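Local atomic coordinates of uncharacterized protein (Chaetomium thermophilum, PDB entry 3LPZ), a protein that probably acts in the Get pathway of tail-anchored protein biogenesis as an alpha-solenoid protein that binds Get5. Residues A[193-198]-A[286-291]. Residues are numbered along the deposited sequence; the frame is centred on the assembly and turned at random. Where two conformers were deposited one is given.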
loop_
_atom_site.group_PDB
_atom_site.type_symbol
_atom_site.label_atom_id
_atom_site.label_comp_id
_atom_site.label_asym_id
_atom_site.label_seq_id
_atom_site.Cartn_x
_atom_site.Cartn_y
_atom_site.Cartn_z
ATOM N N ALA A 193 8.667 -0.758 6.663
ATOM C CA ALA A 193 8.665 -1.575 5.425
ATOM C C ALA A 193 8.472 -3.041 5.700
ATOM O O ALA A 193 8.072 -3.764 4.786
ATOM C CB ALA A 193 9.980 -1.421 4.659
ATOM N N VAL A 194 8.794 -3.489 6.911
ATOM C CA VAL A 194 8.796 -4.928 7.239
ATOM C C VAL A 194 7.549 -5.371 7.987
ATOM O O VAL A 194 6.896 -6.321 7.562
ATOM C CB VAL A 194 10.042 -5.318 8.072
ATOM C CG1 VAL A 194 9.908 -6.739 8.612
ATOM C CG2 VAL A 194 11.295 -5.185 7.208
ATOM N N LEU A 195 7.218 -4.676 9.082
ATOM C CA LEU A 195 6.077 -5.056 9.926
ATOM C C LEU A 195 4.740 -5.084 9.182
ATOM O O LEU A 195 3.981 -6.014 9.366
ATOM C CB LEU A 195 5.990 -4.204 11.209
ATOM C CG LEU A 195 7.272 -4.253 12.076
ATOM C CD1 LEU A 195 7.069 -3.490 13.353
ATOM C CD2 LEU A 195 7.758 -5.737 12.409
ATOM N N PRO A 196 4.445 -4.054 8.356
ATOM C CA PRO A 196 3.153 -4.110 7.652
ATOM C C PRO A 196 2.979 -5.340 6.749
ATOM O O PRO A 196 1.846 -5.852 6.633
ATOM C CB PRO A 196 3.137 -2.786 6.840
ATOM C CG PRO A 196 3.924 -1.833 7.702
ATOM C CD PRO A 196 5.083 -2.726 8.207
ATOM N N TYR A 197 4.059 -5.805 6.107
ATOM C CA TYR A 197 3.969 -7.045 5.328
ATOM C C TYR A 197 3.688 -8.265 6.188
ATOM O O TYR A 197 2.888 -9.114 5.774
ATOM C CB TYR A 197 5.209 -7.289 4.455
ATOM C CG TYR A 197 5.221 -6.405 3.228
ATOM C CD1 TYR A 197 4.169 -6.448 2.299
ATOM C CD2 TYR A 197 6.296 -5.548 2.980
ATOM C CE1 TYR A 197 4.194 -5.636 1.133
ATOM C CE2 TYR A 197 6.341 -4.748 1.814
ATOM C CZ TYR A 197 5.271 -4.791 0.916
ATOM O OH TYR A 197 5.300 -3.984 -0.193
ATOM N N LEU A 198 4.323 -8.348 7.367
ATOM C CA LEU A 198 4.003 -9.413 8.320
ATOM C C LEU A 198 2.522 -9.346 8.729
ATOM O O LEU A 198 1.855 -10.370 8.791
ATOM C CB LEU A 198 4.898 -9.352 9.570
ATOM C CG LEU A 198 6.368 -9.719 9.375
ATOM C CD1 LEU A 198 7.126 -9.615 10.724
ATOM C CD2 LEU A 198 6.520 -11.105 8.718
ATOM N N GLU A 286 1.741 -7.188 19.002
ATOM C CA GLU A 286 0.633 -8.015 19.525
ATOM C C GLU A 286 -0.014 -8.848 18.434
ATOM O O GLU A 286 -0.263 -10.037 18.619
ATOM C CB GLU A 286 -0.437 -7.130 20.134
ATOM C CG GLU A 286 -0.132 -6.704 21.542
ATOM C CD GLU A 286 -1.210 -5.809 22.097
ATOM O OE1 GLU A 286 -2.411 -6.051 21.813
ATOM O OE2 GLU A 286 -0.849 -4.858 22.806
ATOM N N LEU A 287 -0.291 -8.217 17.298
ATOM C CA LEU A 287 -0.912 -8.930 16.168
ATOM C C LEU A 287 0.025 -9.983 15.588
ATOM O O LEU A 287 -0.406 -11.095 15.263
ATOM C CB LEU A 287 -1.391 -7.964 15.079
ATOM C CG LEU A 287 -2.769 -7.354 15.328
ATOM C CD1 LEU A 287 -3.049 -6.267 14.316
ATOM C CD2 LEU A 287 -3.887 -8.408 15.275
ATOM N N ILE A 288 1.303 -9.632 15.489
ATOM C CA ILE A 288 2.336 -10.564 15.052
ATOM C C ILE A 288 2.498 -11.767 16.004
ATOM O O ILE A 288 2.577 -12.899 15.546
ATOM C CB ILE A 288 3.689 -9.807 14.829
ATOM C CG1 ILE A 288 3.604 -8.966 13.533
ATOM C CG2 ILE A 288 4.893 -10.795 14.805
ATOM C CD1 ILE A 288 4.716 -7.933 13.366
ATOM N N ALA A 289 2.551 -11.516 17.318
ATOM C CA ALA A 289 2.566 -12.603 18.320
ATOM C C ALA A 289 1.356 -13.538 18.196
ATOM O O ALA A 289 1.491 -14.756 18.350
ATOM C CB ALA A 289 2.637 -12.049 19.774
ATOM N N GLU A 290 0.182 -12.970 17.949
ATOM C CA GLU A 290 -0.995 -13.792 17.667
ATOM C C GLU A 290 -0.894 -14.571 16.352
ATOM O O GLU A 290 -1.103 -15.786 16.343
ATOM C CB GLU A 290 -2.262 -12.950 17.723
ATOM C CG GLU A 290 -3.576 -13.747 17.682
ATOM C CD GLU A 290 -4.786 -12.822 17.750
ATOM O OE1 GLU A 290 -5.225 -12.299 16.702
ATOM O OE2 GLU A 290 -5.292 -12.594 18.863
ATOM N N MET A 291 -0.539 -13.887 15.264
ATOM C CA MET A 291 -0.512 -14.490 13.925
ATOM C C MET A 291 0.517 -15.608 13.761
ATOM O O MET A 291 0.235 -16.641 13.156
ATOM C CB MET A 291 -0.255 -13.425 12.864
ATOM C CG MET A 291 -1.353 -12.412 12.729
ATOM S SD MET A 291 -0.901 -11.088 11.610
ATOM C CE MET A 291 -1.210 -11.871 10.019
#
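In the alpha-solenoid of this Get4 protein, the side chain of I288 on helix 282-293 meets L195 and L198, one turn apart near the C-terminal end of helix 186-199. The CD1 methyl of I288 does most of the touching: it lies 3.9 Å from CD2 of L195 and 4.0 Å from CD1 of L198. The I288 side chain crosses that of L195 at about a right angle and meets that of L198 at a slant, where I288 CG1 comes to 4.2 Å from L198 CB. With CG1 anti to the carbonyl carbon (chi1 -74°) and CD1 extended beyond it (chi2 166°), the long branch of isoleucine reaches toward helix 186-199, where the axes of segments 193-198 and 286-291 approach to 10.6 Å. Leucine suits the facing positions because its forked end offers methyls to such a probe; L195 also packs on L251 and L198 on L252, which extends the apolar packing to helix 243-256.

At the more exposed margin stands M291, modelled in two conformers; in one of them its bent thioether chain brings CE near the carbonyl oxygen of L198, an approach that therefore remains doubtful. That oxygen, near the helix end, is hydrogen-bonded by Y292 OH, so a polar link to helix 282-293 accompanies the greasy one. The axes run at 45°, a small apolar helix-helix contact between elements distant in sequence, as found in the stacked helices of an alpha-solenoid.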